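Prepilin-like protein (Thermus thermophilus, PDB 6QVF) probably serves as a DNA receptor at the tip of a type IV competence pilus during natural transformation. Local coordinates at residues E28-E33 with Y141-S146; Y64-T69 with A83-G88. All blocks are in the same frame, centred on the assembly; numbering follows the deposited sequence.

Contact 1 (E28-E33 with Y141-S146)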
# COMPACT_ATOMS: atom_id res chain seq x y z
N GLU B 28 -11.51 -1.73 11.56
CA GLU B 28 -11.27 -1.23 12.92
C GLU B 28 -10.94 0.26 12.91
O GLU B 28 -11.43 1.01 13.71
CB GLU B 28 -10.15 -2.00 13.58
CG GLU B 28 -10.54 -3.46 13.73
CD GLU B 28 -10.49 -3.96 15.14
OE1 GLU B 28 -11.37 -3.52 15.91
OE2 GLU B 28 -9.55 -4.76 15.45
N VAL B 29 -10.11 0.69 11.97
CA VAL B 29 -9.72 2.08 11.87
C VAL B 29 -10.96 2.95 11.55
O VAL B 29 -11.03 4.09 12.02
CB VAL B 29 -8.63 2.25 10.81
CG1 VAL B 29 -8.36 3.72 10.52
CG2 VAL B 29 -7.37 1.54 11.23
N LEU B 30 -11.90 2.42 10.74
CA LEU B 30 -13.05 3.16 10.26
C LEU B 30 -14.26 3.04 11.19
O LEU B 30 -15.29 3.68 10.91
CB LEU B 30 -13.41 2.71 8.83
CG LEU B 30 -12.43 3.25 7.79
CD1 LEU B 30 -12.45 2.45 6.50
CD2 LEU B 30 -12.71 4.71 7.50
N LYS B 31 -14.13 2.29 12.27
CA LYS B 31 -15.24 2.01 13.19
C LYS B 31 -15.64 3.29 13.94
O LYS B 31 -14.79 4.08 14.35
CB LYS B 31 -14.79 0.93 14.19
CG LYS B 31 -15.82 0.46 15.19
CD LYS B 31 -15.39 -0.82 15.86
CE LYS B 31 -14.15 -0.70 16.70
NZ LYS B 31 -13.87 -1.96 17.43
N SER B 32 -16.93 3.44 14.22
CA SER B 32 -17.44 4.51 15.06
C SER B 32 -18.43 3.91 16.04
O SER B 32 -18.96 2.79 15.79
CB SER B 32 -18.04 5.62 14.28
OG SER B 32 -19.20 5.24 13.58
N GLU B 33 -18.69 4.65 17.12
CA GLU B 33 -19.62 4.24 18.17
C GLU B 33 -20.30 5.48 18.73
O GLU B 33 -19.71 6.59 18.74
CB GLU B 33 -18.77 3.47 19.18
CG GLU B 33 -19.34 3.16 20.53
CD GLU B 33 -18.32 2.52 21.44
OE1 GLU B 33 -17.35 1.90 20.94
OE2 GLU B 33 -18.48 2.64 22.67
N TYR B 141 -11.17 11.79 6.26
CA TYR B 141 -12.28 12.12 5.43
C TYR B 141 -13.10 10.89 5.05
O TYR B 141 -14.21 11.03 4.49
CB TYR B 141 -11.83 12.86 4.17
CG TYR B 141 -11.22 14.21 4.47
CD1 TYR B 141 -12.05 15.26 4.81
CD2 TYR B 141 -9.85 14.41 4.56
CE1 TYR B 141 -11.54 16.51 5.11
CE2 TYR B 141 -9.32 15.65 4.88
CZ TYR B 141 -10.17 16.70 5.16
OH TYR B 141 -9.68 17.94 5.48
N ASP B 142 -12.57 9.69 5.31
CA ASP B 142 -13.23 8.47 4.88
C ASP B 142 -14.24 7.92 5.89
O ASP B 142 -14.95 6.93 5.57
CB ASP B 142 -12.17 7.40 4.60
CG ASP B 142 -11.25 7.79 3.46
OD1 ASP B 142 -11.68 8.55 2.56
OD2 ASP B 142 -10.12 7.24 3.41
N VAL B 143 -14.34 8.53 7.09
CA VAL B 143 -15.30 8.04 8.05
C VAL B 143 -16.70 8.52 7.61
O VAL B 143 -16.82 9.40 6.80
CB VAL B 143 -14.99 8.49 9.49
CG1 VAL B 143 -13.65 7.98 9.96
CG2 VAL B 143 -15.09 9.97 9.68
N TYR B 144 -17.72 7.91 8.22
CA TYR B 144 -19.09 8.32 8.03
C TYR B 144 -19.63 8.82 9.38
O TYR B 144 -19.48 8.14 10.39
CB TYR B 144 -20.00 7.17 7.55
CG TYR B 144 -21.44 7.60 7.45
CD1 TYR B 144 -21.90 8.25 6.32
CD2 TYR B 144 -22.27 7.50 8.55
CE1 TYR B 144 -23.20 8.73 6.26
CE2 TYR B 144 -23.57 8.00 8.51
CZ TYR B 144 -24.02 8.62 7.35
OH TYR B 144 -25.28 9.14 7.25
N PRO B 145 -20.33 9.96 9.42
CA PRO B 145 -20.45 10.85 8.27
C PRO B 145 -19.13 11.59 7.98
O PRO B 145 -18.31 11.72 8.87
CB PRO B 145 -21.50 11.87 8.71
CG PRO B 145 -21.56 11.77 10.17
CD PRO B 145 -21.08 10.40 10.59
N SER B 146 -19.01 12.08 6.75
CA SER B 146 -17.87 12.83 6.28
C SER B 146 -17.69 14.09 7.11
O SER B 146 -18.65 14.79 7.38
CB SER B 146 -18.03 13.19 4.82
OG SER B 146 -18.36 12.05 4.03
O HOH W 1 -16.90 5.24 9.38
O HOH W 2 -19.15 5.52 10.87
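L30 of helix 2-30 packs against D142 and V143, in the loop that follows strand 131-139. This joins two parts of the type IV pilin fold: the end of the long N-terminal helix and the loop leaving the last strand of the four-stranded antiparallel sheet. No direct hydrogen bond crosses between the two segments. Packing and two waters make the contact.

The packing centres on one methyl group. L30 CD2 lies 3.7 Å from the backbone O of D142 and 4.0 Å from D142 CB. It also meets V143 CG1 at 4.2 Å. The V143 methyl is placed by its first torsion, which sets CG1 anti to the carbonyl carbon (chi1 -61°). The same L30 side chain touches R136 and V138 of strand 131-139, so it fits between the strand and the loop. V143 continues the apolar patch with F58 of strand 55-58 and with P154.

The polar end of D142 takes no part in gripping L30. Its OD2 accepts a hydrogen bond from T139 N, which ties the start of the loop back to the end of the strand.

Where the chain passes from helix to strand 32-35, water takes over. One water donates to L30 O at 2.7 Å and accepts from Y144 N at 3.0 Å. It links the backbone at L30 to the backbone of the loop. The Y144 side chain also packs on R3 of the second subunit. A second water joins S32 to the loop. S32 OG and Y144 O stand 4.3 Å apart, and this water lies 2.7 Å from S32 OG while donating to Y144 O.

Contact 2 (Y64-T69 with A83-G88)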
# COMPACT_ATOMS: atom_id res chain seq x y z
N TYR B 64 -4.92 6.64 15.14
CA TYR B 64 -4.02 7.67 14.61
C TYR B 64 -3.05 8.15 15.69
O TYR B 64 -1.85 8.22 15.43
CB TYR B 64 -4.80 8.85 14.02
CG TYR B 64 -3.89 9.91 13.45
CD1 TYR B 64 -3.28 9.77 12.22
CD2 TYR B 64 -3.54 11.03 14.19
CE1 TYR B 64 -2.38 10.70 11.72
CE2 TYR B 64 -2.64 11.96 13.70
CZ TYR B 64 -2.05 11.80 12.47
OH TYR B 64 -1.10 12.69 12.02
N PHE B 65 -3.55 8.48 16.88
CA PHE B 65 -2.72 9.03 17.92
C PHE B 65 -2.04 7.95 18.79
O PHE B 65 -1.08 8.29 19.54
CB PHE B 65 -3.51 10.01 18.79
CG PHE B 65 -3.79 11.30 18.06
CD1 PHE B 65 -2.78 12.22 17.83
CD2 PHE B 65 -5.07 11.60 17.64
CE1 PHE B 65 -3.04 13.41 17.18
CE2 PHE B 65 -5.32 12.79 16.97
CZ PHE B 65 -4.32 13.69 16.74
N SER B 66 -2.46 6.69 18.73
CA SER B 66 -1.89 5.66 19.59
C SER B 66 -0.81 4.84 18.91
O SER B 66 -0.07 4.19 19.59
CB SER B 66 -2.93 4.72 20.12
OG SER B 66 -3.95 5.43 20.83
N CYS B 67 -0.77 4.85 17.57
CA CYS B 67 -0.02 3.85 16.83
C CYS B 67 0.99 4.52 15.92
O CYS B 67 0.61 5.38 15.13
CB CYS B 67 -0.96 3.00 16.00
SG CYS B 67 -2.10 2.02 16.98
N PRO B 68 2.29 4.09 15.92
CA PRO B 68 2.81 2.99 16.72
C PRO B 68 3.14 3.32 18.18
O PRO B 68 3.34 2.42 18.96
CB PRO B 68 4.11 2.63 16.01
CG PRO B 68 4.57 3.94 15.42
CD PRO B 68 3.31 4.69 15.04
N THR B 69 3.13 4.60 18.50
CA THR B 69 3.38 5.11 19.84
C THR B 69 2.35 6.20 20.13
O THR B 69 1.85 6.78 19.20
CB THR B 69 4.77 5.73 19.99
OG1 THR B 69 4.94 6.82 19.08
CG2 THR B 69 5.89 4.74 19.75
N ALA B 83 -4.73 10.49 27.87
CA ALA B 83 -5.63 9.78 28.77
C ALA B 83 -7.02 9.57 28.14
O ALA B 83 -7.79 8.75 28.57
CB ALA B 83 -5.75 10.50 30.09
N ASN B 84 -7.32 10.34 27.09
CA ASN B 84 -8.62 10.28 26.42
C ASN B 84 -8.50 9.55 25.08
O ASN B 84 -9.34 9.69 24.21
CB ASN B 84 -9.19 11.68 26.21
CG ASN B 84 -9.47 12.38 27.53
OD1 ASN B 84 -9.76 11.70 28.53
ND2 ASN B 84 -9.33 13.70 27.55
N LEU B 85 -7.45 8.74 24.93
CA LEU B 85 -7.33 7.73 23.86
C LEU B 85 -7.63 6.34 24.45
O LEU B 85 -7.22 5.98 25.58
CB LEU B 85 -5.93 7.80 23.26
CG LEU B 85 -5.45 9.13 22.72
CD1 LEU B 85 -3.98 9.02 22.40
CD2 LEU B 85 -6.24 9.55 21.49
N ARG B 86 -8.36 5.54 23.68
CA ARG B 86 -8.82 4.27 24.16
C ARG B 86 -7.65 3.36 24.50
O ARG B 86 -6.71 3.22 23.73
CB ARG B 86 -9.69 3.59 23.10
CG ARG B 86 -11.10 4.11 23.05
CD ARG B 86 -11.90 3.43 21.96
NE ARG B 86 -13.30 3.85 22.07
CZ ARG B 86 -13.89 4.84 21.40
NH1 ARG B 86 -13.21 5.59 20.55
NH2 ARG B 86 -15.18 5.07 21.61
N PRO B 87 -7.67 2.70 25.68
CA PRO B 87 -6.60 1.80 26.09
C PRO B 87 -6.83 0.44 25.42
O PRO B 87 -7.91 0.15 24.97
CB PRO B 87 -6.81 1.75 27.62
CG PRO B 87 -8.31 1.80 27.76
CD PRO B 87 -8.73 2.81 26.71
N GLY B 88 -5.79 -0.39 25.31
CA GLY B 88 -6.05 -1.75 24.89
C GLY B 88 -6.35 -1.92 23.40
O GLY B 88 -6.91 -2.92 23.01
O HOH W 3 -4.24 4.40 23.42
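L85 sets its two methyls against F65 and S66, in the last turn of helix 59-66. In this type IV pilin domain the contact folds the loop between helix 59-66 and strand 92-97, the first strand of the four-stranded sheet, back onto the helix. C67, the first residue past the helix, is bonded to C91, so the disulfide closes the same loop further along.

L85 gives the largest share of the buried surface. Its CG stands anti to the carbonyl carbon (chi1 -55°), and both methyls reach the helix. CD1 comes to 3.8 Å from F65 CB and CD2 to 3.9 Å from the same atom. The F65 CB is therefore met by both branches of the leucine fork.

F65 takes part through this CB, while its ring leads away from L85. The ring packs within its own segment, with Y64 CD2 over the centre of one face, 3.6 Å above the plane. F65 also touches Q77, another residue of the loop. L85 thus touches F65 at CB, and Y64 touches it on the ring.

S66 brings a hydroxyl to the same leucine. S66 OG is 3.9 Å from L85 CD1, a van der Waals approach without a hydrogen bond. Its polar needs are met in two ways. The hydroxyl is hydrogen-bonded to the backbone O of D62, one turn back in the helix. It also accepts a hydrogen bond from a water. That water bridges the segments beside the leucine: it donates to S66 OG at 2.8 Å and to R86 O at 2.8 Å.

How the contacts relate
Contact 1 and contact 2 lie 16 Å apart, centre to centre. Both segments of contact 2 fall within the chain that runs between the two segments of contact 1. Contact 1 is at the surface, where the long helix ends, whereas contact 2 is buried. They meet through one charged pair: E33 OE1 and R86 NH2 are 3.9 Å apart, a long, weak ion pair. Y59 touches residues of both. Its hydroxyl hydrogen-bonds E33 OE1, and its ring forms cation-pi contacts with both K31 and R86. R86 also forms a salt bridge with D62, the residue whose carbonyl holds S66. Helix 59-66 thus connects the two contacts.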